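Local atomic coordinates of exodeoxyribonuclease III (Archaeoglobus fulgidus, PDB entry 2VOA), a protein that probably acts as an AP endonuclease of the exonuclease III family, binding double-stranded DNA and cutting it at abasic sites with magnesium or manganese. Residues Y198-I209 / R240-L251. The protein carries 1 engineered substitution. Residues are numbered along the deposited sequence; the frame is centred on the assembly and turned at random.
Sequences YTFYDYRVKGAI and RLAEKPSDHLPL. With nucleotides of chain C; nucleotides of chain D.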
loop_
_atom_site.group_PDB
_atom_site.type_symbol
_atom_site.label_atom_id
_atom_site.label_comp_id
_atom_site.label_asym_id
_atom_site.label_seq_id
_atom_site.Cartn_x
_atom_site.Cartn_y
_atom_site.Cartn_z
ATOM N N TYR A 198 -6.541 -4.923 -25.690
ATOM C CA TYR A 198 -6.642 -5.761 -24.490
ATOM C C TYR A 198 -7.126 -4.918 -23.319
ATOM O O TYR A 198 -6.780 -3.741 -23.214
ATOM C CB TYR A 198 -5.316 -6.448 -24.156
ATOM C CG TYR A 198 -4.812 -7.297 -25.290
ATOM C CD1 TYR A 198 -3.534 -7.099 -25.793
ATOM C CD2 TYR A 198 -5.629 -8.271 -25.887
ATOM C CE1 TYR A 198 -3.031 -7.867 -26.840
ATOM C CE2 TYR A 198 -5.133 -9.058 -26.942
ATOM C CZ TYR A 198 -3.853 -8.824 -27.430
ATOM O OH TYR A 198 -3.359 -9.588 -28.473
ATOM N N THR A 199 -7.979 -5.516 -22.498
ATOM C CA THR A 199 -8.545 -4.854 -21.328
ATOM C C THR A 199 -7.952 -5.427 -20.025
ATOM O O THR A 199 -8.372 -5.054 -18.934
ATOM C CB THR A 199 -10.094 -4.963 -21.303
ATOM O OG1 THR A 199 -10.498 -6.338 -21.439
ATOM C CG2 THR A 199 -10.717 -4.105 -22.422
ATOM N N PHE A 200 -7.024 -6.378 -20.170
ATOM C CA PHE A 200 -6.410 -7.065 -19.035
ATOM C C PHE A 200 -4.973 -7.460 -19.341
ATOM O O PHE A 200 -4.687 -8.034 -20.390
ATOM C CB PHE A 200 -7.212 -8.310 -18.666
ATOM C CG PHE A 200 -6.515 -9.202 -17.676
ATOM C CD1 PHE A 200 -6.398 -8.817 -16.346
ATOM C CD2 PHE A 200 -5.976 -10.416 -18.080
ATOM C CE1 PHE A 200 -5.741 -9.653 -15.404
ATOM C CE2 PHE A 200 -5.329 -11.261 -17.152
ATOM C CZ PHE A 200 -5.213 -10.856 -15.801
ATOM N N TYR A 201 -4.068 -7.153 -18.410
ATOM C CA TYR A 201 -2.689 -7.626 -18.468
ATOM C C TYR A 201 -2.382 -8.168 -17.081
ATOM O O TYR A 201 -2.523 -7.442 -16.088
ATOM C CB TYR A 201 -1.712 -6.488 -18.786
ATOM C CG TYR A 201 -1.879 -5.905 -20.165
ATOM C CD1 TYR A 201 -2.713 -4.813 -20.372
ATOM C CD2 TYR A 201 -1.162 -6.415 -21.257
ATOM C CE1 TYR A 201 -2.864 -4.247 -21.639
ATOM C CE2 TYR A 201 -1.308 -5.858 -22.520
ATOM C CZ TYR A 201 -2.156 -4.784 -22.700
ATOM O OH TYR A 201 -2.290 -4.211 -23.946
ATOM N N ASP A 202 -1.988 -9.435 -17.008
ATOM C CA ASP A 202 -1.731 -10.098 -15.724
ATOM C C ASP A 202 -0.570 -9.432 -15.008
ATOM O O ASP A 202 0.475 -9.224 -15.613
ATOM C CB ASP A 202 -1.460 -11.590 -15.968
ATOM C CG ASP A 202 -1.460 -12.410 -14.701
ATOM O OD1 ASP A 202 -0.769 -12.040 -13.740
ATOM O OD2 ASP A 202 -2.116 -13.485 -14.688
ATOM N N TYR A 203 -0.747 -9.094 -13.728
ATOM C CA TYR A 203 0.322 -8.461 -12.946
ATOM C C TYR A 203 1.620 -9.286 -12.954
ATOM O O TYR A 203 2.737 -8.748 -12.844
ATOM C CB TYR A 203 -0.089 -8.351 -11.489
ATOM C CG TYR A 203 -1.146 -7.332 -11.111
ATOM C CD1 TYR A 203 -2.224 -7.710 -10.303
ATOM C CD2 TYR A 203 -1.040 -5.993 -11.486
ATOM C CE1 TYR A 203 -3.177 -6.781 -9.879
ATOM C CE2 TYR A 203 -2.006 -5.046 -11.077
ATOM C CZ TYR A 203 -3.052 -5.446 -10.261
ATOM O OH TYR A 203 -3.988 -4.532 -9.833
ATOM N N ARG A 204 1.453 -10.602 -13.047
ATOM C CA ARG A 204 2.552 -11.543 -12.875
ATOM C C ARG A 204 3.447 -11.655 -14.102
ATOM O O ARG A 204 4.549 -12.194 -14.030
ATOM C CB ARG A 204 1.993 -12.919 -12.540
ATOM C CG ARG A 204 1.467 -13.040 -11.139
ATOM C CD ARG A 204 0.651 -14.307 -10.967
ATOM N NE ARG A 204 -0.611 -14.255 -11.691
ATOM C CZ ARG A 204 -1.565 -15.174 -11.591
ATOM N NH1 ARG A 204 -1.397 -16.229 -10.780
ATOM N NH2 ARG A 204 -2.677 -15.044 -12.292
ATOM N N VAL A 205 2.945 -11.161 -15.225
ATOM C CA VAL A 205 3.625 -11.281 -16.515
ATOM C C VAL A 205 4.572 -10.096 -16.715
ATOM O O VAL A 205 4.134 -8.958 -16.887
ATOM C CB VAL A 205 2.591 -11.414 -17.680
ATOM C CG1 VAL A 205 3.285 -11.408 -19.049
ATOM C CG2 VAL A 205 1.765 -12.692 -17.513
ATOM N N LYS A 206 5.873 -10.372 -16.674
ATOM C CA LYS A 206 6.884 -9.315 -16.767
ATOM C C LYS A 206 6.828 -8.599 -18.117
ATOM O O LYS A 206 6.798 -9.241 -19.158
ATOM C CB LYS A 206 8.285 -9.874 -16.474
ATOM C CG LYS A 206 9.246 -8.837 -15.911
ATOM C CD LYS A 206 8.568 -7.953 -14.863
ATOM C CE LYS A 206 9.414 -6.725 -14.528
ATOM N NZ LYS A 206 8.565 -5.564 -14.095
ATOM N N GLY A 207 6.749 -7.272 -18.087
ATOM C CA GLY A 207 6.618 -6.465 -19.304
ATOM C C GLY A 207 5.387 -6.774 -20.152
ATOM O O GLY A 207 5.388 -6.541 -21.351
ATOM N N ALA A 208 4.332 -7.297 -19.528
ATOM C CA ALA A 208 3.112 -7.680 -20.273
ATOM C C ALA A 208 2.631 -6.657 -21.308
ATOM O O ALA A 208 2.295 -7.033 -22.433
ATOM C CB ALA A 208 1.982 -8.002 -19.312
ATOM N N ILE A 209 2.552 -5.382 -20.917
ATOM C CA ILE A 209 1.992 -4.340 -21.780
ATOM C C ILE A 209 2.887 -4.166 -23.011
ATOM O O ILE A 209 2.430 -4.254 -24.162
ATOM C CB ILE A 209 1.805 -2.992 -21.021
ATOM C CG1 ILE A 209 0.826 -3.144 -19.840
ATOM C CG2 ILE A 209 1.359 -1.873 -21.977
ATOM C CD1 ILE A 209 0.789 -1.950 -18.875
ATOM N N ARG A 240 -3.914 2.055 -16.574
ATOM C CA ARG A 240 -3.107 0.821 -16.461
ATOM C C ARG A 240 -1.592 1.078 -16.293
ATOM O O ARG A 240 -0.844 0.225 -15.809
ATOM C CB ARG A 240 -3.386 -0.110 -17.652
ATOM C CG ARG A 240 -2.724 -1.503 -17.547
ATOM C CD ARG A 240 -3.276 -2.295 -16.361
ATOM N NE ARG A 240 -2.696 -3.640 -16.166
ATOM C CZ ARG A 240 -1.530 -3.874 -15.552
ATOM N NH1 ARG A 240 -0.764 -2.863 -15.151
ATOM N NH2 ARG A 240 -1.087 -5.112 -15.393
ATOM N N LEU A 241 -1.163 2.257 -16.727
ATOM C CA LEU A 241 0.226 2.698 -16.610
ATOM C C LEU A 241 0.476 3.544 -15.363
ATOM O O LEU A 241 1.640 3.853 -15.026
ATOM C CB LEU A 241 0.606 3.504 -17.856
ATOM C CG LEU A 241 0.424 2.850 -19.230
ATOM C CD1 LEU A 241 0.543 3.899 -20.327
ATOM C CD2 LEU A 241 1.473 1.781 -19.448
ATOM N N ALA A 242 -0.598 3.939 -14.683
ATOM C CA ALA A 242 -0.460 4.776 -13.495
ATOM C C ALA A 242 0.083 3.969 -12.313
ATOM O O ALA A 242 0.172 2.728 -12.385
ATOM C CB ALA A 242 -1.792 5.423 -13.150
ATOM N N GLU A 243 0.435 4.664 -11.228
ATOM C CA GLU A 243 0.950 3.995 -10.026
ATOM C C GLU A 243 -0.156 3.193 -9.345
ATOM O O GLU A 243 -1.305 3.639 -9.297
ATOM C CB GLU A 243 1.600 4.999 -9.062
ATOM C CG GLU A 243 3.043 5.283 -9.425
ATOM C CD GLU A 243 3.923 4.046 -9.267
ATOM O OE1 GLU A 243 4.246 3.406 -10.299
ATOM O OE2 GLU A 243 4.263 3.703 -8.105
ATOM N N LYS A 244 0.206 2.004 -8.861
ATOM C CA LYS A 244 -0.727 1.042 -8.252
ATOM C C LYS A 244 -2.004 0.883 -9.091
ATOM O O LYS A 244 -3.119 1.181 -8.644
ATOM C CB LYS A 244 -1.007 1.396 -6.780
ATOM C CG LYS A 244 0.198 1.171 -5.859
ATOM C CD LYS A 244 -0.106 1.656 -4.453
ATOM C CE LYS A 244 0.913 1.136 -3.452
ATOM N NZ LYS A 244 0.366 1.233 -2.057
ATOM N N PRO A 245 -1.834 0.407 -10.337
ATOM C CA PRO A 245 -2.972 0.264 -11.249
ATOM C C PRO A 245 -3.782 -0.991 -10.976
ATOM O O PRO A 245 -3.256 -1.945 -10.395
ATOM C CB PRO A 245 -2.300 0.140 -12.617
ATOM C CG PRO A 245 -0.985 -0.549 -12.317
ATOM C CD PRO A 245 -0.560 -0.042 -10.943
ATOM N N SER A 246 -5.043 -0.991 -11.416
ATOM C CA SER A 246 -5.782 -2.254 -11.567
ATOM C C SER A 246 -5.062 -3.080 -12.639
ATOM O O SER A 246 -4.360 -2.515 -13.474
ATOM C CB SER A 246 -7.208 -1.996 -12.074
ATOM O OG SER A 246 -7.918 -3.231 -12.105
ATOM N N ASP A 247 -5.259 -4.398 -12.647
ATOM C CA ASP A 247 -4.748 -5.208 -13.761
ATOM C C ASP A 247 -5.596 -5.058 -15.037
ATOM O O ASP A 247 -5.109 -5.337 -16.134
ATOM C CB ASP A 247 -4.521 -6.694 -13.380
ATOM C CG ASP A 247 -5.670 -7.310 -12.578
ATOM O OD1 ASP A 247 -6.765 -6.692 -12.425
ATOM O OD2 ASP A 247 -5.487 -8.471 -12.134
ATOM N N HIS A 248 -6.840 -4.593 -14.894
ATOM C CA HIS A 248 -7.709 -4.301 -16.047
ATOM C C HIS A 248 -7.640 -2.825 -16.472
ATOM O O HIS A 248 -7.269 -1.957 -15.661
ATOM C CB HIS A 248 -9.163 -4.674 -15.722
ATOM C CG HIS A 248 -9.385 -6.140 -15.591
ATOM N ND1 HIS A 248 -10.139 -6.860 -16.501
ATOM C CD2 HIS A 248 -9.000 -7.016 -14.638
ATOM C CE1 HIS A 248 -10.165 -8.127 -16.132
ATOM N NE2 HIS A 248 -9.475 -8.254 -15.014
ATOM N N LEU A 249 -8.038 -2.561 -17.725
ATOM C CA LEU A 249 -8.225 -1.208 -18.271
ATOM C C LEU A 249 -9.736 -0.880 -18.336
ATOM O O LEU A 249 -10.550 -1.789 -18.582
ATOM C CB LEU A 249 -7.726 -1.160 -19.731
ATOM C CG LEU A 249 -6.250 -1.147 -20.105
ATOM C CD1 LEU A 249 -5.566 -2.466 -19.758
ATOM C CD2 LEU A 249 -6.122 -0.863 -21.585
ATOM N N PRO A 250 -10.128 0.408 -18.161
ATOM C CA PRO A 250 -11.518 0.738 -18.505
ATOM C C PRO A 250 -11.793 0.528 -19.996
ATOM O O PRO A 250 -10.915 0.789 -20.849
ATOM C CB PRO A 250 -11.615 2.253 -18.202
ATOM C CG PRO A 250 -10.575 2.490 -17.191
ATOM C CD PRO A 250 -9.425 1.598 -17.641
ATOM N N LEU A 251 -13.000 0.069 -20.300
ATOM C CA LEU A 251 -13.473 -0.033 -21.668
ATOM C C LEU A 251 -14.616 0.989 -21.770
ATOM O O LEU A 251 -15.495 1.013 -20.891
ATOM C CB LEU A 251 -13.945 -1.464 -21.982
ATOM C CG LEU A 251 -14.465 -1.700 -23.403
ATOM C CD1 LEU A 251 -13.333 -1.537 -24.428
ATOM C CD2 LEU A 251 -15.142 -3.091 -23.495
ATOM O "O5'" DG C 1 5.204 -11.137 -10.266
ATOM C "C5'" DG C 1 5.093 -10.163 -9.243
ATOM C "C4'" DG C 1 3.923 -9.235 -9.532
ATOM O "O4'" DG C 1 2.650 -9.940 -9.648
ATOM C "C3'" DG C 1 3.673 -8.200 -8.449
ATOM O "O3'" DG C 1 3.083 -7.060 -9.050
ATOM C "C2'" DG C 1 2.687 -8.882 -7.506
ATOM C "C1'" DG C 1 1.860 -9.701 -8.496
ATOM N N9 DG C 1 1.474 -11.010 -8.007
ATOM C C8 DG C 1 2.249 -11.913 -7.303
ATOM N N7 DG C 1 1.622 -13.022 -7.042
ATOM C C5 DG C 1 0.380 -12.853 -7.620
ATOM C C6 DG C 1 -0.717 -13.727 -7.639
ATOM O O6 DG C 1 -0.759 -14.863 -7.138
ATOM N N1 DG C 1 -1.801 -13.186 -8.341
ATOM C C2 DG C 1 -1.823 -11.928 -8.923
ATOM N N2 DG C 1 -2.961 -11.561 -9.547
ATOM N N3 DG C 1 -0.783 -11.096 -8.896
ATOM C C4 DG C 1 0.270 -11.624 -8.226
ATOM P P DC C 2 2.936 -5.670 -8.299
ATOM O OP1 DC C 2 2.824 -4.671 -9.379
ATOM O OP2 DC C 2 4.002 -5.538 -7.266
ATOM O "O5'" DC C 2 1.584 -5.743 -7.482
ATOM C "C5'" DC C 2 0.373 -5.777 -8.240
ATOM C "C4'" DC C 2 -0.780 -6.196 -7.371
ATOM O "O4'" DC C 2 -0.694 -7.631 -7.207
ATOM C "C3'" DC C 2 -0.824 -5.573 -5.973
ATOM O "O3'" DC C 2 -2.116 -5.086 -5.755
ATOM C "C2'" DC C 2 -0.599 -6.766 -5.047
ATOM C "C1'" DC C 2 -1.172 -7.889 -5.913
ATOM N N1 DC C 2 -0.796 -9.290 -5.454
ATOM C C2 DC C 2 -1.735 -10.319 -5.616
ATOM O O2 DC C 2 -2.819 -10.078 -6.156
ATOM N N3 DC C 2 -1.414 -11.565 -5.174
ATOM C C4 DC C 2 -0.237 -11.786 -4.589
ATOM N N4 DC C 2 0.008 -13.035 -4.184
ATOM C C5 DC C 2 0.736 -10.765 -4.412
ATOM C C6 DC C 2 0.413 -9.535 -4.845
ATOM P P DC D 10 -11.575 -16.809 -7.979
ATOM O OP1 DC D 10 -12.954 -16.261 -8.118
ATOM O OP2 DC D 10 -11.288 -18.245 -8.266
ATOM O "O5'" DC D 10 -10.637 -15.944 -8.915
ATOM C "C5'" DC D 10 -10.742 -14.534 -8.918
ATOM C "C4'" DC D 10 -9.636 -14.017 -9.806
ATOM O "O4'" DC D 10 -8.356 -14.259 -9.178
ATOM C "C3'" DC D 10 -9.540 -14.711 -11.158
ATOM O "O3'" DC D 10 -9.583 -13.732 -12.161
ATOM C "C2'" DC D 10 -8.194 -15.441 -11.170
ATOM C "C1'" DC D 10 -7.412 -14.584 -10.178
ATOM N N1 DC D 10 -6.229 -15.208 -9.505
ATOM C C2 DC D 10 -5.076 -14.414 -9.366
ATOM O O2 DC D 10 -5.062 -13.256 -9.813
ATOM N N3 DC D 10 -3.990 -14.939 -8.742
ATOM C C4 DC D 10 -4.027 -16.184 -8.269
ATOM N N4 DC D 10 -2.914 -16.631 -7.675
ATOM C C5 DC D 10 -5.192 -17.017 -8.399
ATOM C C6 DC D 10 -6.267 -16.489 -9.013
HETATM O O HOH W 1 -3.216 -10.065 -12.442
#
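Phe200 and His248 form a single beta bridge that ties the DNA-contacting loop 198-209 to the segment 240-251, which carries the predicted active-site residues Asp247 and His248 of this DNase I-like fold. Two backbone hydrogen bonds frame it: Leu249 N to Thr199 O (2.8 Å) and Tyr201 N to Asp247 O, nearly straight at 174°. Arg240 adds side-chain hydrogen bonds: Tyr201 O, 2.8 Å from Arg240 NH2, lies in the guanidinium plane, though NH2 stands above the carbonyl plane, while Arg240 NE and Tyr201 N reach Asp247 O from opposite faces of that carbonyl.

Among the rings, Phe200, its CG anti to the backbone N (chi1 170°), brings CD1 over one face of the His248 imidazole, 3.4 Å from NE2, with the ring planes at 41°. His248 ND1, on the predicted proton acceptor, is hydrogen-bonded to Asp218 OD1, which probably fixes the turn of the imidazole. Asp247, a predicted magnesium ligand, sets CB over the centre of the Tyr203 ring (3.6 Å to the centroid), and DC2 of chain C packs its sugar on the opposite face. Replacing Tyr203 by an alanine would probably open a gap between Asp247 and this sugar and leave Pro245 O without its hydroxyl partner. Tyr203 OH, also hydrogen-bonded to Asn10 ND2, meets Pro245 O in the carbonyl plane, on a lone pair, at 2.7 Å.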